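Local coordinates for methanol--corrinoid protein co-methyltransferase (Methanosarcina barkeri, PDB 2I2X), which transfers the methyl group of methanol to the cobalt of the corrinoid carried by its partner subunit MtaC, using a zinc site, in methanogenesis, at residues H124-I129 with E151-N156; S144-A149 with E197-D202; L161-M166 with T201-I206. One frame throughout, in Å; residues are numbered along the deposited sequence.

All three contacts lie in the part of the TIM barrel made by strands 119-126 and 160-163 and helices 143-155 and 181-210. Contact 1 joins a strand to the helix that follows it, contact 3 joins the next strand to helix 181-210, the long helix that leads on to strand 213-216, and contact 2 joins the two helices outside them. Contacts 1 and 3 are buried; contact 2 is buried at F146 and I199 but partly exposed at L147 and D202. No hydrogen bond crosses any of the three. Contact 1 brings sulfur beside an imidazole, contact 2 mixes apolar packing with a carboxylate's methylene, and contact 3 is aliphatic, next to the metal ligand E164.

Contact 1: H124-I129 with E151-N156; sequences HTIGDI and EQCAEN
H124 meets C153 through one corner of its imidazole, CD2 lying 3.5 Å from C153 SG. The sulfur stands 4.6 Å from the ring centroid and 68° off the ring normal, an oblique sulfur-aromatic approach. The methylene follows, with C153 CB 4.0 Å from H124 CD2, so the cysteine lies alongside the ring's carbon corner. C153 SG is anti to the carbonyl carbon (chi1 -70°), a torsion that carries the sulfur from the helix to the strand. H87 meets the H124 ring with its plane at about 90°, and backbone hydrogen bonds join H124 to L160 and S162 of the neighbouring strand. Two residues on, I126 faces the helix again: its CD1 comes within 4.3 Å of C153 SG, so the sulfur packs against both strand residues. F146, A149 and F150 of the same helix pack on I126 as well. Past the strand, D128 OD2 is hydrogen-bonded to the backbone N of M166, a link from 124-129 to the segment 161-166. Strand 119-126, helix 143-155 and strand 160-163 form a beta-alpha-beta unit, and a strand with its following helix packed on its outer side is the repeating element of a TIM barrel.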
# COMPACT_ATOMS: atom_id res chain seq x y z
N HIS A 124 -2.35 22.40 1.27
CA HIS A 124 -3.61 22.28 1.96
C HIS A 124 -4.69 22.42 0.93
O HIS A 124 -4.69 23.36 0.14
CB HIS A 124 -3.76 23.36 3.02
CG HIS A 124 -3.51 22.87 4.41
ND1 HIS A 124 -2.44 22.06 4.74
CD2 HIS A 124 -4.20 23.06 5.56
CE1 HIS A 124 -2.48 21.78 6.03
NE2 HIS A 124 -3.55 22.36 6.54
N THR A 125 -5.62 21.48 0.97
CA THR A 125 -6.79 21.45 0.11
C THR A 125 -8.03 21.69 0.98
O THR A 125 -8.49 20.79 1.71
CB THR A 125 -6.88 20.08 -0.59
OG1 THR A 125 -5.72 19.88 -1.38
CG2 THR A 125 -8.15 19.96 -1.48
N ILE A 126 -8.54 22.93 0.91
CA ILE A 126 -9.70 23.36 1.67
C ILE A 126 -10.87 22.50 1.21
O ILE A 126 -10.92 22.08 0.05
CB ILE A 126 -9.91 24.89 1.46
CG1 ILE A 126 -8.93 25.70 2.33
CG2 ILE A 126 -11.36 25.36 1.79
CD1 ILE A 126 -7.47 25.30 2.25
N GLY A 127 -11.79 22.19 2.11
CA GLY A 127 -13.06 21.59 1.70
C GLY A 127 -14.07 22.57 1.07
O GLY A 127 -14.23 23.70 1.54
N ASP A 128 -14.75 22.14 0.01
CA ASP A 128 -15.81 22.97 -0.55
C ASP A 128 -17.00 22.87 0.35
O ASP A 128 -17.84 21.99 0.21
CB ASP A 128 -16.20 22.61 -1.99
CG ASP A 128 -16.91 23.78 -2.71
OD1 ASP A 128 -17.48 24.64 -2.00
OD2 ASP A 128 -16.91 23.84 -3.97
N ILE A 129 -17.05 23.78 1.31
CA ILE A 129 -18.08 23.76 2.34
C ILE A 129 -19.38 24.49 1.93
O ILE A 129 -20.34 24.52 2.70
CB ILE A 129 -17.53 24.37 3.65
CG1 ILE A 129 -17.07 25.83 3.44
CG2 ILE A 129 -16.42 23.54 4.17
CD1 ILE A 129 -16.80 26.61 4.74
N GLU A 151 -7.24 31.65 3.46
CA GLU A 151 -6.23 32.60 3.88
C GLU A 151 -5.57 32.30 5.24
O GLU A 151 -4.40 32.61 5.45
CB GLU A 151 -6.69 34.04 3.70
CG GLU A 151 -6.95 34.84 4.91
CD GLU A 151 -7.38 36.27 4.51
OE1 GLU A 151 -6.49 37.12 4.26
OE2 GLU A 151 -8.61 36.50 4.44
N GLN A 152 -6.33 31.66 6.13
CA GLN A 152 -5.80 31.29 7.43
C GLN A 152 -4.74 30.21 7.28
O GLN A 152 -3.69 30.30 7.93
CB GLN A 152 -6.91 30.84 8.37
CG GLN A 152 -7.78 31.98 8.87
CD GLN A 152 -7.02 32.90 9.76
OE1 GLN A 152 -6.37 32.45 10.72
NE2 GLN A 152 -7.05 34.21 9.45
N CYS A 153 -5.00 29.21 6.43
CA CYS A 153 -4.03 28.14 6.17
C CYS A 153 -2.81 28.70 5.48
O CYS A 153 -1.68 28.27 5.73
CB CYS A 153 -4.63 27.06 5.30
SG CYS A 153 -5.86 26.12 6.19
N ALA A 154 -3.05 29.69 4.62
CA ALA A 154 -1.96 30.30 3.86
C ALA A 154 -1.09 31.16 4.76
O ALA A 154 0.06 31.39 4.46
CB ALA A 154 -2.51 31.12 2.73
N GLU A 155 -1.65 31.62 5.86
CA GLU A 155 -0.91 32.48 6.77
C GLU A 155 -0.17 31.67 7.80
O GLU A 155 0.64 32.22 8.54
CB GLU A 155 -1.85 33.48 7.44
CG GLU A 155 -1.93 34.78 6.66
CD GLU A 155 -3.10 35.70 7.04
OE1 GLU A 155 -3.77 35.51 8.10
OE2 GLU A 155 -3.35 36.64 6.27
N ASN A 156 -0.43 30.36 7.84
CA ASN A 156 0.05 29.51 8.91
C ASN A 156 0.82 28.28 8.48
O ASN A 156 0.91 27.32 9.24
CB ASN A 156 -1.14 29.12 9.78
CG ASN A 156 -1.58 30.27 10.69
OD1 ASN A 156 -2.55 30.98 10.39
ND2 ASN A 156 -0.86 30.45 11.79

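Contact 2: S144-A149 with E197-D202; sequences SVFLEA and ELIWTD
L147 lays its CD2 branch against the methylene of D202, CD2 to CB being 3.8 Å. Its other methyl, CD1, stays 4.2 Å from D202 OD2, so the leucine touches the aspartate mainly by carbon. With L147 CG anti to the carbonyl carbon (chi1 -64°), the isobutyl group is carried over to helix 181-210. D202 does not turn its carboxylate to a partner in 144-149: OD2 is hydrogen-bonded to the hydroxyl of Y143, the residue just before that segment, which ties the two helices together beside the leucine. F146 makes the second touching pair. Its ring reaches I199 at an oblique approach, CE2 to CG2 4.0 Å apart, and the CG of F146, anti to its own N (chi1 -177°), swings the ring toward the barrel. There it meets F150 edge-to-face, while I199 rests on R130 and S165. T201 OG1, next to D202, donates to E197 O one turn back in its own helix, 2.7 Å away and nearly in line with the carbonyl bond (163°). Between the segments the helices are joined mainly by carbon contacts, with no hydrogen bond across. Their fit therefore rests on side-chain shape, while the bond from D202 to Y143 supplies a polar link between the two helices.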
# COMPACT_ATOMS: atom_id res chain seq x y z
N SER A 144 -17.81 33.30 2.75
CA SER A 144 -16.75 34.09 3.39
C SER A 144 -15.93 33.19 4.30
O SER A 144 -14.72 33.42 4.48
CB SER A 144 -17.33 35.26 4.19
OG SER A 144 -18.18 34.81 5.22
N VAL A 145 -16.58 32.19 4.86
CA VAL A 145 -15.90 31.21 5.70
C VAL A 145 -14.91 30.42 4.81
O VAL A 145 -13.75 30.26 5.15
CB VAL A 145 -16.90 30.28 6.42
CG1 VAL A 145 -16.19 29.26 7.31
CG2 VAL A 145 -17.86 31.10 7.28
N PHE A 146 -15.41 30.00 3.65
CA PHE A 146 -14.65 29.32 2.62
C PHE A 146 -13.32 30.03 2.36
O PHE A 146 -12.25 29.43 2.45
CB PHE A 146 -15.52 29.25 1.36
CG PHE A 146 -14.90 28.50 0.21
CD1 PHE A 146 -14.42 27.21 0.37
CD2 PHE A 146 -14.84 29.09 -1.05
CE1 PHE A 146 -13.89 26.52 -0.71
CE2 PHE A 146 -14.31 28.41 -2.13
CZ PHE A 146 -13.83 27.12 -1.96
N LEU A 147 -13.41 31.33 2.07
CA LEU A 147 -12.23 32.17 1.84
C LEU A 147 -11.31 32.27 3.05
O LEU A 147 -10.08 32.26 2.89
CB LEU A 147 -12.64 33.59 1.41
CG LEU A 147 -13.36 33.75 0.07
CD1 LEU A 147 -13.44 35.25 -0.30
CD2 LEU A 147 -12.74 32.91 -1.07
N GLU A 148 -11.89 32.39 4.25
CA GLU A 148 -11.13 32.46 5.49
C GLU A 148 -10.30 31.20 5.67
O GLU A 148 -9.19 31.25 6.21
CB GLU A 148 -12.05 32.58 6.70
CG GLU A 148 -12.68 33.92 6.94
CD GLU A 148 -13.64 33.92 8.15
OE1 GLU A 148 -13.25 33.40 9.23
OE2 GLU A 148 -14.76 34.46 8.01
N ALA A 149 -10.83 30.06 5.23
CA ALA A 149 -10.06 28.84 5.32
C ALA A 149 -8.78 28.93 4.47
O ALA A 149 -7.68 28.61 4.96
CB ALA A 149 -10.90 27.62 4.96
N GLU A 197 -14.50 30.21 -12.22
CA GLU A 197 -14.00 31.57 -12.32
C GLU A 197 -14.22 32.45 -11.08
O GLU A 197 -13.37 33.25 -10.74
CB GLU A 197 -14.49 32.25 -13.57
CG GLU A 197 -13.89 33.65 -13.72
CD GLU A 197 -14.67 34.55 -14.63
OE1 GLU A 197 -14.09 35.58 -15.02
OE2 GLU A 197 -15.85 34.22 -14.96
N LEU A 198 -15.35 32.28 -10.39
CA LEU A 198 -15.65 33.02 -9.17
C LEU A 198 -14.58 32.70 -8.15
O LEU A 198 -13.79 33.57 -7.73
CB LEU A 198 -17.00 32.59 -8.60
CG LEU A 198 -17.93 33.46 -7.72
CD1 LEU A 198 -18.54 32.60 -6.61
CD2 LEU A 198 -17.30 34.71 -7.11
N ILE A 199 -14.52 31.44 -7.76
CA ILE A 199 -13.67 31.03 -6.65
C ILE A 199 -12.17 31.22 -6.91
O ILE A 199 -11.44 31.67 -6.01
CB ILE A 199 -14.01 29.60 -6.22
CG1 ILE A 199 -13.74 28.61 -7.36
CG2 ILE A 199 -15.48 29.54 -5.79
CD1 ILE A 199 -13.93 27.19 -6.96
N TRP A 200 -11.71 30.92 -8.12
CA TRP A 200 -10.27 31.01 -8.39
C TRP A 200 -9.73 32.44 -8.48
O TRP A 200 -8.55 32.68 -8.23
CB TRP A 200 -9.84 30.09 -9.55
CG TRP A 200 -9.80 28.65 -9.02
CD1 TRP A 200 -10.76 27.67 -9.20
CD2 TRP A 200 -8.80 28.08 -8.15
NE1 TRP A 200 -10.40 26.53 -8.51
CE2 TRP A 200 -9.21 26.76 -7.86
CE3 TRP A 200 -7.60 28.56 -7.62
CZ2 TRP A 200 -8.44 25.90 -7.05
CZ3 TRP A 200 -6.82 27.70 -6.82
CH2 TRP A 200 -7.26 26.39 -6.55
N THR A 201 -10.60 33.40 -8.80
CA THR A 201 -10.24 34.79 -8.77
C THR A 201 -9.97 35.18 -7.33
O THR A 201 -8.96 35.79 -7.02
CB THR A 201 -11.38 35.62 -9.35
OG1 THR A 201 -11.54 35.26 -10.74
CG2 THR A 201 -11.10 37.15 -9.20
N ASP A 202 -10.88 34.82 -6.45
CA ASP A 202 -10.67 35.09 -5.05
C ASP A 202 -9.50 34.31 -4.46
O ASP A 202 -8.70 34.90 -3.70
CB ASP A 202 -11.93 34.80 -4.28
CG ASP A 202 -13.04 35.78 -4.59
OD1 ASP A 202 -12.76 36.93 -5.03
OD2 ASP A 202 -14.20 35.38 -4.40

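Contact 3: L161-M166 with T201-I206; sequences LSVESM and TDISKI. With ZN (zinc ion), chain Q; K (potassium ion), chain S.
Strand 160-163 of the TIM barrel ends at the metal site of this enzyme, and its outer face is packed by helix 181-210, the long helix that precedes strand 213-216. I203 is the helix residue that meets both outward-facing strand residues. Its CD1 lies 4.1 Å from V163 CG1, the two side chains meeting at a slant, and its CG2 branch lies more loosely over L161, I203 CG2 to L161 CB being 4.5 Å. The two branches of the isoleucine are thus divided between successive outward residues of the strand. Because I203 CG1 is anti to the carbonyl carbon (chi1 -69°), its ethyl arm points along the strand toward V163 while CG2 is left for L161. W200, nearly one helical turn earlier, and F150 of helix 143-155 also pack on V163, and F150 touches I203 as well, which makes this a junction of two helices over one strand. Between the two apolar residues S162 faces the other way, into the barrel. Just past the strand, S165 OG is hydrogen-bonded to D217 OD2, which also receives W200 NE1, so one carboxylate oxygen links the loop after the strand with the packing helix. E164, next after V163, turns its carboxylate to the metals, its chain bent at chi2 (-144°). Zinc is also held by C220 and C269, potassium also by E86 and E313. The carboxylate of E164 bridges the two ions, OE1 at 2.1 Å from zinc and OE2 at 2.4 Å from potassium.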
# COMPACT_ATOMS: atom_id res chain seq x y z
N LEU A 161 -2.28 26.02 -2.40
CA LEU A 161 -3.70 26.08 -2.06
C LEU A 161 -4.53 25.43 -3.15
O LEU A 161 -4.33 25.72 -4.33
CB LEU A 161 -4.14 27.54 -1.87
CG LEU A 161 -3.34 28.42 -0.90
CD1 LEU A 161 -3.87 29.85 -0.90
CD2 LEU A 161 -3.37 27.85 0.52
N SER A 162 -5.48 24.58 -2.77
CA SER A 162 -6.30 23.85 -3.71
C SER A 162 -7.67 23.64 -3.09
O SER A 162 -7.85 23.86 -1.88
CB SER A 162 -5.69 22.47 -3.94
OG SER A 162 -4.69 22.48 -4.95
N VAL A 163 -8.61 23.19 -3.92
CA VAL A 163 -9.93 22.75 -3.46
C VAL A 163 -10.41 21.79 -4.52
O VAL A 163 -10.00 21.89 -5.66
CB VAL A 163 -10.97 23.93 -3.32
CG1 VAL A 163 -10.99 24.81 -4.54
CG2 VAL A 163 -12.39 23.39 -3.07
N GLU A 164 -11.29 20.88 -4.14
CA GLU A 164 -12.04 20.10 -5.11
C GLU A 164 -13.45 20.69 -5.16
O GLU A 164 -14.30 20.31 -4.35
CB GLU A 164 -12.13 18.65 -4.67
CG GLU A 164 -10.91 18.19 -3.97
CD GLU A 164 -10.57 16.75 -4.27
OE1 GLU A 164 -11.34 16.06 -4.94
OE2 GLU A 164 -9.50 16.29 -3.83
N SER A 165 -13.69 21.62 -6.07
CA SER A 165 -14.94 22.39 -6.01
C SER A 165 -16.17 21.72 -6.64
O SER A 165 -16.02 20.85 -7.49
CB SER A 165 -14.74 23.83 -6.48
OG SER A 165 -14.27 23.91 -7.80
N MET A 166 -17.36 22.13 -6.21
CA MET A 166 -18.59 21.41 -6.49
C MET A 166 -19.50 22.05 -7.56
O MET A 166 -20.62 21.58 -7.81
CB MET A 166 -19.39 21.27 -5.19
CG MET A 166 -18.75 20.50 -4.05
SD MET A 166 -19.82 20.57 -2.54
CE MET A 166 -19.97 22.34 -2.22
N THR A 201 -10.60 33.40 -8.80
CA THR A 201 -10.24 34.79 -8.77
C THR A 201 -9.97 35.18 -7.33
O THR A 201 -8.96 35.79 -7.02
CB THR A 201 -11.38 35.62 -9.35
OG1 THR A 201 -11.54 35.26 -10.74
CG2 THR A 201 -11.10 37.15 -9.20
N ASP A 202 -10.88 34.82 -6.45
CA ASP A 202 -10.67 35.09 -5.05
C ASP A 202 -9.50 34.31 -4.46
O ASP A 202 -8.70 34.90 -3.70
CB ASP A 202 -11.93 34.80 -4.28
CG ASP A 202 -13.04 35.78 -4.59
OD1 ASP A 202 -12.76 36.93 -5.03
OD2 ASP A 202 -14.20 35.38 -4.40
N ILE A 203 -9.37 33.01 -4.81
CA ILE A 203 -8.28 32.18 -4.24
C ILE A 203 -6.91 32.76 -4.59
O ILE A 203 -6.07 32.92 -3.72
CB ILE A 203 -8.36 30.69 -4.61
CG1 ILE A 203 -9.55 30.04 -3.90
CG2 ILE A 203 -7.09 29.99 -4.17
CD1 ILE A 203 -10.21 28.87 -4.62
N SER A 204 -6.72 33.12 -5.85
CA SER A 204 -5.48 33.73 -6.34
C SER A 204 -5.13 35.06 -5.65
O SER A 204 -3.98 35.29 -5.24
CB SER A 204 -5.57 33.91 -7.84
OG SER A 204 -5.72 32.65 -8.47
N LYS A 205 -6.13 35.93 -5.53
CA LYS A 205 -6.01 37.17 -4.76
C LYS A 205 -5.40 36.88 -3.35
O LYS A 205 -4.46 37.56 -2.89
CB LYS A 205 -7.40 37.78 -4.63
CG LYS A 205 -7.44 39.25 -4.76
CD LYS A 205 -8.57 39.68 -5.71
CE LYS A 205 -9.92 39.88 -4.98
NZ LYS A 205 -10.93 40.51 -5.92
N ILE A 206 -5.93 35.86 -2.69
CA ILE A 206 -5.43 35.47 -1.37
C ILE A 206 -3.99 34.94 -1.41
O ILE A 206 -3.17 35.29 -0.55
CB ILE A 206 -6.38 34.47 -0.71
CG1 ILE A 206 -7.66 35.20 -0.28
CG2 ILE A 206 -5.70 33.77 0.48
CD1 ILE A 206 -8.86 34.28 -0.10
ZN ZN Q . -10.56 14.21 -5.62
K K S . -9.39 14.01 -3.01